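Local coordinates for glycoside hydrolase YxiA (Bacillus licheniformis, PDB 3LV4), which probably hydrolyses alpha-1,5-linked L-arabinan as a calcium-containing glycoside hydrolase of family 43, at residues L56-W70 against E114-M128. Sequence-based numbering, arbitrary orientation.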
ATOM      1  N   LEU A  56     -16.222 -15.892   7.133  1.00 10.40           N
ATOM      2  CA  LEU A  56     -15.609 -15.002   8.121  1.00  9.53           C
ATOM      3  C   LEU A  56     -16.649 -14.514   9.127  1.00  9.72           C
ATOM      4  O   LEU A  56     -16.378 -14.437  10.322  1.00 10.59           O
ATOM      5  CB  LEU A  56     -14.921 -13.812   7.442  1.00  7.73           C
ATOM      6  CG  LEU A  56     -13.843 -14.146   6.403  1.00 10.20           C
ATOM      7  CD1 LEU A  56     -13.248 -12.866   5.835  1.00 11.88           C
ATOM      8  CD2 LEU A  56     -12.741 -15.038   6.989  1.00  9.96           C
ATOM      9  N   ILE A  57     -17.832 -14.169   8.629  1.00  8.36           N
ATOM     10  CA  ILE A  57     -18.959 -13.791   9.485  1.00  9.01           C
ATOM     11  C   ILE A  57     -20.252 -14.250   8.813  1.00  9.81           C
ATOM     12  O   ILE A  57     -20.876 -13.490   8.072  1.00 11.98           O
ATOM     13  CB  ILE A  57     -19.043 -12.259   9.704  1.00  9.42           C
ATOM     14  CG1 ILE A  57     -17.665 -11.657   9.989  1.00 11.04           C
ATOM     15  CG2 ILE A  57     -20.004 -11.941  10.858  1.00  9.93           C
ATOM     16  CD1 ILE A  57     -17.699 -10.133  10.211  1.00 11.51           C
ATOM     17  N   PRO A  58     -20.649 -15.506   9.057  1.00 10.96           N
ATOM     18  CA  PRO A  58     -21.774 -16.112   8.328  1.00 12.35           C
ATOM     19  C   PRO A  58     -23.113 -15.402   8.542  1.00 12.01           C
ATOM     20  O   PRO A  58     -23.988 -15.490   7.680  1.00 13.47           O
ATOM     21  CB  PRO A  58     -21.831 -17.540   8.886  1.00 16.50           C
ATOM     22  CG  PRO A  58     -20.483 -17.790   9.473  1.00 17.55           C
ATOM     23  CD  PRO A  58     -19.952 -16.468   9.929  1.00 12.91           C
ATOM     24  N   ASN A  59     -23.272 -14.729   9.679  1.00 11.37           N
ATOM     25  CA  ASN A  59     -24.481 -13.960   9.970  1.00 11.55           C
ATOM     26  C   ASN A  59     -24.217 -12.463   9.864  1.00 12.18           C
ATOM     27  O   ASN A  59     -24.817 -11.659  10.593  1.00 13.66           O
ATOM     28  CB  ASN A  59     -24.975 -14.274  11.379  1.00 11.62           C
ATOM     29  CG  ASN A  59     -24.015 -13.786  12.449  1.00 11.90           C
ATOM     30  OD1 ASN A  59     -22.793 -13.826  12.273  1.00 12.77           O
ATOM     31  ND2 ASN A  59     -24.561 -13.328  13.565  1.00 12.35           N
ATOM     32  N   VAL A  60     -23.317 -12.094   8.956  1.00 10.12           N
ATOM     33  CA  VAL A  60     -22.806 -10.725   8.873  1.00 10.02           C
ATOM     34  C   VAL A  60     -23.871  -9.627   8.964  1.00 12.28           C
ATOM     35  O   VAL A  60     -23.654  -8.622   9.640  1.00 12.64           O
ATOM     36  CB  VAL A  60     -21.923 -10.520   7.603  1.00  9.13           C
ATOM     37  CG1 VAL A  60     -22.730 -10.776   6.336  1.00  9.46           C
ATOM     38  CG2 VAL A  60     -21.283  -9.122   7.587  1.00  9.50           C
ATOM     39  N   TYR A  61     -25.014  -9.799   8.301  1.00 13.50           N
ATOM     40  CA  TYR A  61     -26.006  -8.715   8.295  1.00 12.45           C
ATOM     41  C   TYR A  61     -26.657  -8.495   9.658  1.00 13.74           C
ATOM     42  O   TYR A  61     -27.078  -7.379   9.977  1.00 14.92           O
ATOM     43  CB  TYR A  61     -27.051  -8.885   7.180  1.00 13.29           C
ATOM     44  CG  TYR A  61     -26.514  -8.502   5.821  1.00 13.35           C
ATOM     45  CD1 TYR A  61     -26.010  -7.225   5.592  1.00 13.00           C
ATOM     46  CD2 TYR A  61     -26.503  -9.411   4.768  1.00 16.16           C
ATOM     47  CE1 TYR A  61     -25.515  -6.858   4.350  1.00 15.10           C
ATOM     48  CE2 TYR A  61     -26.013  -9.052   3.516  1.00 15.47           C
ATOM     49  CZ  TYR A  61     -25.514  -7.777   3.321  1.00 14.98           C
ATOM     50  OH  TYR A  61     -25.026  -7.414   2.092  1.00 14.39           O
ATOM     51  N   GLU A  62     -26.720  -9.553  10.460  1.00 11.17           N
ATOM     52  CA  GLU A  62     -27.176  -9.447  11.840  1.00 12.99           C
ATOM     53  C   GLU A  62     -26.029  -9.006  12.747  1.00 13.09           C
ATOM     54  O   GLU A  62     -26.196  -8.128  13.594  1.00 13.38           O
ATOM     55  CB  GLU A  62     -27.712 -10.795  12.326  1.00 18.75           C
ATOM     56  CG  GLU A  62     -27.868 -10.909  13.847  1.00 23.73           C
ATOM     57  CD  GLU A  62     -28.269 -12.319  14.304  1.00 29.72           C
ATOM     58  OE1 GLU A  62     -27.509 -13.292  14.051  1.00 24.86           O
ATOM     59  OE2 GLU A  62     -29.346 -12.450  14.931  1.00 34.84           O
ATOM     60  N   GLU A  63     -24.864  -9.618  12.557  1.00 11.82           N
ATOM     61  CA  GLU A  63     -23.732  -9.405  13.448  1.00 11.64           C
ATOM     62  C   GLU A  63     -23.310  -7.941  13.468  1.00 11.63           C
ATOM     63  O   GLU A  63     -23.029  -7.386  14.527  1.00 11.40           O
ATOM     64  CB  GLU A  63     -22.546 -10.286  13.040  1.00 11.89           C
ATOM     65  CG  GLU A  63     -21.419 -10.335  14.069  1.00 11.99           C
ATOM     66  CD  GLU A  63     -21.832 -11.019  15.380  1.00 15.89           C
ATOM     67  OE1 GLU A  63     -22.817 -11.788  15.380  1.00 15.99           O
ATOM     68  OE2 GLU A  63     -21.173 -10.785  16.413  1.00 14.41           O
ATOM     69  N   LEU A  64     -23.297  -7.315  12.295  1.00 10.68           N
ATOM     70  CA  LEU A  64     -22.814  -5.948  12.183  1.00  9.48           C
ATOM     71  C   LEU A  64     -23.940  -4.992  11.813  1.00 12.65           C
ATOM     72  O   LEU A  64     -23.696  -3.952  11.196  1.00 13.00           O
ATOM     73  CB  LEU A  64     -21.690  -5.862  11.135  1.00 10.54           C
ATOM     74  CG  LEU A  64     -20.521  -6.841  11.318  1.00 10.55           C
ATOM     75  CD1 LEU A  64     -19.392  -6.534  10.315  1.00 12.37           C
ATOM     76  CD2 LEU A  64     -20.005  -6.801  12.754  1.00 10.68           C
ATOM     77  N   LYS A  65     -25.171  -5.341  12.189  1.00 12.93           N
ATOM     78  CA  LYS A  65     -26.322  -4.553  11.759  1.00 12.96           C
ATOM     79  C   LYS A  65     -26.188  -3.065  12.081  1.00 13.67           C
ATOM     80  O   LYS A  65     -26.606  -2.231  11.280  1.00 14.05           O
ATOM     81  CB  LYS A  65     -27.636  -5.102  12.330  1.00 17.44           C
ATOM     82  CG  LYS A  65     -27.753  -4.999  13.834  1.00 23.63           C
ATOM     83  CD  LYS A  65     -28.998  -5.734  14.338  1.00 27.72           C
ATOM     84  CE  LYS A  65     -29.032  -5.797  15.859  1.00 32.87           C
ATOM     85  NZ  LYS A  65     -30.180  -6.609  16.353  1.00 35.26           N
ATOM     86  N   GLU A  66     -25.607  -2.728  13.235  1.00 12.84           N
ATOM     87  CA  GLU A  66     -25.525  -1.322  13.626  1.00 14.35           C
ATOM     88  C   GLU A  66     -24.663  -0.546  12.649  1.00 12.85           C
ATOM     89  O   GLU A  66     -24.907   0.633  12.381  1.00 12.97           O
ATOM     90  CB  GLU A  66     -24.980  -1.147  15.050  1.00 15.07           C
ATOM     91  CG  GLU A  66     -25.953  -1.504  16.155  1.00 26.63           C
ATOM     92  CD  GLU A  66     -25.888  -2.974  16.551  1.00 35.39           C
ATOM     93  OE1 GLU A  66     -25.003  -3.705  16.040  1.00 37.71           O
ATOM     94  OE2 GLU A  66     -26.725  -3.394  17.381  1.00 39.19           O
ATOM     95  N   THR A  67     -23.656  -1.219  12.105  1.00 11.43           N
ATOM     96  CA  THR A  67     -22.724  -0.587  11.182  1.00 10.87           C
ATOM     97  C   THR A  67     -23.379  -0.395   9.813  1.00 10.94           C
ATOM     98  O   THR A  67     -23.297   0.680   9.214  1.00 10.46           O
ATOM     99  CB  THR A  67     -21.421  -1.416  11.074  1.00  9.36           C
ATOM    100  OG1 THR A  67     -20.683  -1.261  12.286  1.00 11.78           O
ATOM    101  CG2 THR A  67     -20.552  -0.948   9.898  1.00  8.63           C
ATOM    102  N   PHE A  68     -24.054  -1.428   9.322  1.00 11.33           N
ATOM    103  CA  PHE A  68     -24.782  -1.271   8.069  1.00 10.75           C
ATOM    104  C   PHE A  68     -25.860  -0.194   8.186  1.00 11.07           C
ATOM    105  O   PHE A  68     -26.084   0.569   7.245  1.00 13.22           O
ATOM    106  CB  PHE A  68     -25.366  -2.595   7.578  1.00 11.81           C
ATOM    107  CG  PHE A  68     -24.329  -3.631   7.272  1.00 11.66           C
ATOM    108  CD1 PHE A  68     -23.372  -3.405   6.285  1.00 11.52           C
ATOM    109  CD2 PHE A  68     -24.309  -4.835   7.963  1.00 12.56           C
ATOM    110  CE1 PHE A  68     -22.403  -4.358   6.008  1.00 12.00           C
ATOM    111  CE2 PHE A  68     -23.350  -5.798   7.687  1.00 12.47           C
ATOM    112  CZ  PHE A  68     -22.391  -5.559   6.713  1.00 12.83           C
ATOM    113  N   GLU A  69     -26.514  -0.115   9.340  1.00 12.91           N
ATOM    114  CA  GLU A  69     -27.568   0.878   9.536  1.00 14.06           C
ATOM    115  C   GLU A  69     -27.027   2.300   9.562  1.00 12.60           C
ATOM    116  O   GLU A  69     -27.645   3.210   9.001  1.00 13.47           O
ATOM    117  CB  GLU A  69     -28.346   0.615  10.825  1.00 16.30           C
ATOM    118  CG  GLU A  69     -29.168  -0.666  10.808  1.00 28.87           C
ATOM    119  CD  GLU A  69     -29.808  -0.957  12.160  1.00 38.20           C
ATOM    120  OE1 GLU A  69     -29.684  -0.107  13.074  1.00 42.16           O
ATOM    121  OE2 GLU A  69     -30.428  -2.034  12.306  1.00 41.83           O
ATOM    122  N   TRP A  70     -25.892   2.497  10.230  1.00 10.28           N
ATOM    123  CA  TRP A  70     -25.279   3.817  10.301  1.00  9.57           C
ATOM    124  C   TRP A  70     -24.755   4.251   8.943  1.00  9.57           C
ATOM    125  O   TRP A  70     -24.987   5.385   8.501  1.00 10.39           O
ATOM    126  CB  TRP A  70     -24.127   3.859  11.315  1.00 11.22           C
ATOM    127  CG  TRP A  70     -23.457   5.204  11.313  1.00 10.75           C
ATOM    128  CD1 TRP A  70     -22.332   5.567  10.616  1.00  8.56           C
ATOM    129  CD2 TRP A  70     -23.895   6.382  12.006  1.00  9.85           C
ATOM    130  NE1 TRP A  70     -22.040   6.888  10.852  1.00  9.74           N
ATOM    131  CE2 TRP A  70     -22.981   7.413  11.698  1.00  9.40           C
ATOM    132  CE3 TRP A  70     -24.961   6.661  12.869  1.00 13.68           C
ATOM    133  CZ2 TRP A  70     -23.102   8.704  12.222  1.00 11.91           C
ATOM    134  CZ3 TRP A  70     -25.080   7.952  13.392  1.00 13.93           C
ATOM    135  CH2 TRP A  70     -24.155   8.951  13.064  1.00 13.21           C
ATOM    136  N   GLU A 114      -9.770 -17.708  10.241  1.00 10.54           N
ATOM    137  CA  GLU A 114     -10.793 -17.773   9.202  1.00 10.32           C
ATOM    138  C   GLU A 114     -12.213 -17.634   9.748  1.00 11.44           C
ATOM    139  O   GLU A 114     -13.186 -17.869   9.029  1.00 12.95           O
ATOM    140  CB  GLU A 114     -10.653 -19.041   8.352  1.00 11.96           C
ATOM    141  CG  GLU A 114      -9.334 -19.094   7.594  1.00 14.53           C
ATOM    142  CD  GLU A 114      -9.239 -20.272   6.651  1.00 17.88           C
ATOM    143  OE1 GLU A 114     -10.284 -20.721   6.139  1.00 21.96           O
ATOM    144  OE2 GLU A 114      -8.112 -20.736   6.405  1.00 17.03           O
ATOM    145  N   GLY A 115     -12.330 -17.234  11.008  1.00 12.39           N
ATOM    146  CA  GLY A 115     -13.630 -16.939  11.584  1.00 13.51           C
ATOM    147  C   GLY A 115     -14.213 -18.046  12.435  1.00 12.78           C
ATOM    148  O   GLY A 115     -13.594 -19.094  12.610  1.00 13.62           O
ATOM    149  N   PRO A 116     -15.418 -17.824  12.972  1.00 12.91           N
ATOM    150  CA  PRO A 116     -16.186 -16.591  12.762  1.00 10.98           C
ATOM    151  C   PRO A 116     -15.719 -15.445  13.654  1.00 11.01           C
ATOM    152  O   PRO A 116     -15.217 -15.671  14.760  1.00 13.99           O
ATOM    153  CB  PRO A 116     -17.609 -17.003  13.155  1.00 10.60           C
ATOM    154  CG  PRO A 116     -17.398 -18.060  14.212  1.00 14.18           C
ATOM    155  CD  PRO A 116     -16.156 -18.811  13.787  1.00 13.71           C
ATOM    156  N   TYR A 117     -15.892 -14.221  13.174  1.00 11.55           N
ATOM    157  CA  TYR A 117     -15.578 -13.037  13.966  1.00 11.87           C
ATOM    158  C   TYR A 117     -16.828 -12.587  14.707  1.00 12.97           C
ATOM    159  O   TYR A 117     -17.930 -12.610  14.144  1.00 12.82           O
ATOM    160  CB  TYR A 117     -15.016 -11.923  13.068  1.00  9.82           C
ATOM    161  CG  TYR A 117     -13.612 -12.238  12.616  1.00  9.61           C
ATOM    162  CD1 TYR A 117     -13.377 -13.156  11.599  1.00  9.69           C
ATOM    163  CD2 TYR A 117     -12.517 -11.655  13.239  1.00  9.49           C
ATOM    164  CE1 TYR A 117     -12.082 -13.462  11.196  1.00  9.97           C
ATOM    165  CE2 TYR A 117     -11.224 -11.953  12.849  1.00  9.93           C
ATOM    166  CZ  TYR A 117     -11.012 -12.865  11.835  1.00  8.53           C
ATOM    167  OH  TYR A 117      -9.725 -13.171  11.450  1.00  9.89           O
ATOM    168  N   LYS A 118     -16.655 -12.213  15.974  1.00 11.75           N
ATOM    169  CA  LYS A 118     -17.764 -11.747  16.806  1.00 11.85           C
ATOM    170  C   LYS A 118     -17.624 -10.275  17.163  1.00 11.83           C
ATOM    171  O   LYS A 118     -16.586  -9.827  17.645  1.00 14.31           O
ATOM    172  CB  LYS A 118     -17.903 -12.590  18.071  1.00 15.80           C
ATOM    173  CG  LYS A 118     -18.414 -13.991  17.794  1.00 23.18           C
ATOM    174  CD  LYS A 118     -19.835 -13.982  17.212  1.00 27.93           C
ATOM    175  CE  LYS A 118     -20.832 -13.337  18.169  1.00 27.88           C
ATOM    176  NZ  LYS A 118     -22.203 -13.282  17.599  1.00 28.22           N
ATOM    177  N   ASN A 119     -18.691  -9.538  16.912  1.00  9.70           N
ATOM    178  CA  ASN A 119     -18.716  -8.094  17.093  1.00 11.41           C
ATOM    179  C   ASN A 119     -18.503  -7.699  18.554  1.00 11.12           C
ATOM    180  O   ASN A 119     -19.146  -8.255  19.453  1.00 11.87           O
ATOM    181  CB  ASN A 119     -20.056  -7.555  16.573  1.00 11.61           C
ATOM    182  CG  ASN A 119     -20.178  -6.049  16.701  1.00 12.72           C
ATOM    183  OD1 ASN A 119     -21.264  -5.517  16.974  1.00 18.64           O
ATOM    184  ND2 ASN A 119     -19.078  -5.354  16.504  1.00  9.11           N
ATOM    185  N   LYS A 120     -17.592  -6.752  18.786  1.00 10.85           N
ATOM    186  CA  LYS A 120     -17.387  -6.197  20.118  1.00 11.84           C
ATOM    187  C   LYS A 120     -17.906  -4.767  20.193  1.00 11.92           C
ATOM    188  O   LYS A 120     -17.959  -4.167  21.276  1.00 15.01           O
ATOM    189  CB  LYS A 120     -15.907  -6.234  20.509  1.00 14.44           C
ATOM    190  CG  LYS A 120     -15.338  -7.642  20.647  1.00 19.28           C
ATOM    191  CD  LYS A 120     -13.922  -7.611  21.221  1.00 23.69           C
ATOM    192  CE  LYS A 120     -13.862  -6.910  22.575  1.00 24.50           C
ATOM    193  NZ  LYS A 120     -12.463  -6.810  23.103  1.00 20.49           N
ATOM    194  N   GLY A 121     -18.269  -4.210  19.039  1.00 12.82           N
ATOM    195  CA  GLY A 121     -18.875  -2.889  18.999  1.00 13.30           C
ATOM    196  C   GLY A 121     -18.201  -1.858  18.109  1.00 13.88           C
ATOM    197  O   GLY A 121     -17.004  -1.951  17.800  1.00 12.48           O
ATOM    198  N   ILE A 122     -18.996  -0.869  17.701  1.00 11.92           N
ATOM    199  CA  ILE A 122     -18.515   0.312  16.993  1.00  8.72           C
ATOM    200  C   ILE A 122     -17.809   1.246  17.966  1.00  8.29           C
ATOM    201  O   ILE A 122     -18.297   1.459  19.082  1.00 11.08           O
ATOM    202  CB  ILE A 122     -19.700   1.084  16.380  1.00 11.70           C
ATOM    203  CG1 ILE A 122     -20.430   0.210  15.341  1.00 12.89           C
ATOM    204  CG2 ILE A 122     -19.228   2.429  15.806  1.00 11.84           C
ATOM    205  CD1 ILE A 122     -21.761   0.784  14.857  1.00 12.36           C
ATOM    206  N   PHE A 123     -16.679   1.821  17.555  1.00  7.74           N
ATOM    207  CA  PHE A 123     -15.954   2.745  18.435  1.00  9.82           C
ATOM    208  C   PHE A 123     -15.590   4.082  17.782  1.00 11.54           C
ATOM    209  O   PHE A 123     -15.097   4.981  18.455  1.00 12.20           O
ATOM    210  CB  PHE A 123     -14.717   2.083  19.084  1.00  8.67           C
ATOM    211  CG  PHE A 123     -13.651   1.654  18.101  1.00  9.27           C
ATOM    212  CD1 PHE A 123     -12.657   2.546  17.698  1.00  8.25           C
ATOM    213  CD2 PHE A 123     -13.636   0.367  17.596  1.00 10.04           C
ATOM    214  CE1 PHE A 123     -11.671   2.160  16.808  1.00  8.98           C
ATOM    215  CE2 PHE A 123     -12.645  -0.037  16.695  1.00  9.77           C
ATOM    216  CZ  PHE A 123     -11.664   0.854  16.301  1.00  9.66           C
ATOM    217  N   LEU A 124     -15.848   4.216  16.481  1.00  9.89           N
ATOM    218  CA  LEU A 124     -15.649   5.488  15.792  1.00 11.17           C
ATOM    219  C   LEU A 124     -16.755   5.665  14.756  1.00 10.38           C
ATOM    220  O   LEU A 124     -17.159   4.701  14.111  1.00 10.08           O
ATOM    221  CB  LEU A 124     -14.273   5.519  15.112  1.00 13.94           C
ATOM    222  CG  LEU A 124     -13.246   6.619  15.394  1.00 18.09           C
ATOM    223  CD1 LEU A 124     -13.143   6.995  16.850  1.00 15.66           C
ATOM    224  CD2 LEU A 124     -11.875   6.225  14.830  1.00 15.79           C
ATOM    225  N   LYS A 125     -17.254   6.894  14.613  1.00  8.92           N
ATOM    226  CA  LYS A 125     -18.220   7.210  13.563  1.00  8.54           C
ATOM    227  C   LYS A 125     -17.837   8.508  12.878  1.00  9.31           C
ATOM    228  O   LYS A 125     -17.223   9.378  13.497  1.00 11.22           O
ATOM    229  CB  LYS A 125     -19.634   7.363  14.138  1.00  7.81           C
ATOM    230  CG  LYS A 125     -20.327   6.065  14.525  1.00  9.14           C
ATOM    231  CD  LYS A 125     -21.692   6.373  15.162  1.00 11.21           C
ATOM    232  CE  LYS A 125     -22.535   5.125  15.341  1.00 14.87           C
ATOM    233  NZ  LYS A 125     -23.761   5.410  16.147  1.00 16.68           N
ATOM    234  N   SER A 126     -18.197   8.630  11.601  1.00  7.59           N
ATOM    235  CA  SER A 126     -18.042   9.885  10.876  1.00  5.78           C
ATOM    236  C   SER A 126     -19.319  10.167  10.099  1.00  9.81           C
ATOM    237  O   SER A 126     -20.166   9.275   9.928  1.00  9.81           O
ATOM    238  CB  SER A 126     -16.828   9.842   9.940  1.00  7.22           C
ATOM    239  OG  SER A 126     -16.851   8.718   9.083  1.00  8.75           O
ATOM    240  N   GLY A 127     -19.475  11.410   9.655  1.00 10.40           N
ATOM    241  CA  GLY A 127     -20.605  11.767   8.824  1.00 12.47           C
ATOM    242  C   GLY A 127     -21.898  12.004   9.581  1.00 13.54           C
ATOM    243  O   GLY A 127     -22.960  12.131   8.959  1.00 12.30           O
HETATM  244  N   MSE A 128     -21.825  12.047  10.912  1.00 13.06           N
HETATM  245  CA  MSE A 128     -22.976  12.458  11.713  1.00 10.35           C
HETATM  246  C   MSE A 128     -23.267  13.922  11.451  1.00 13.62           C
HETATM  247  O   MSE A 128     -22.352  14.708  11.177  1.00 14.73           O
HETATM  248  CB  MSE A 128     -22.717  12.266  13.218  1.00 13.05           C
HETATM  249  CG  MSE A 128     -21.535  13.091  13.773  1.00 14.00           C
HETATM  250 SE   MSE A 128     -19.820  12.153  13.637  1.00 20.47          SE
HETATM  251  CE  MSE A 128     -20.078  10.911  15.148  1.00 13.06           C
TER
HETATM  252  O   HOH W   1     -22.472  -2.962  16.729  1.00 20.96           O
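The buried carboxylate of E63 is gripped by K118 and N119 of the strand and by N59 of its own segment. The contact lies on one blade of the five-bladed beta-propeller of family 43, where helix 60-63 meets the start of strand 118-126, the outermost strand of its four-stranded sheet, and helix 65-71 runs on beside it, the N-to-C directions of 65-70 and 118-126 being 32° apart. With CG anti to the backbone N (chi1 -169°) and a bend at chi2, the E63 carboxylate reaches the strand. OE2 offers its anti lone pair to the backbone N-H of N119 (N to OE2 2.8 Å), while K118 NZ meets OE1 at 2.7 Å on its syn side, completing a salt bridge. N59 ND2 takes the anti lone pair of OE1, which is likely to hold the carboxylate's rotation; glutamate suits this place because two oxygens serve both a lysine and an edge-strand amide. Further along the strand, a water donates to both E66 OE1 and N119 OD1; beyond it I122 CG1 packs on T67 OG1 at 3.4 Å.

Toward the chain start of both segments, Y117 N bonds L56 O (2.9 Å). G115 is needed here: any CB would clash with that same oxygen, and at its backbone angles would also press on the carbonyl oxygen of E114.

At the far end W70 turns its indole onto K125, whose extended chain lies over one face: CD sits 3.8 Å from the centroid of the six-membered ring, and NZ adds an off-centre cation-pi contact. W70 NE1 reaches S126 O at 3.2 Å, the oxygen lying only 5° out of the indole plane. Replacing W70 with an alanine would probably leave the K125 chain without its aromatic platform and S126 O without its indole donor. M128 CB meets the ring edge at W70 CH2, 3.6 Å away.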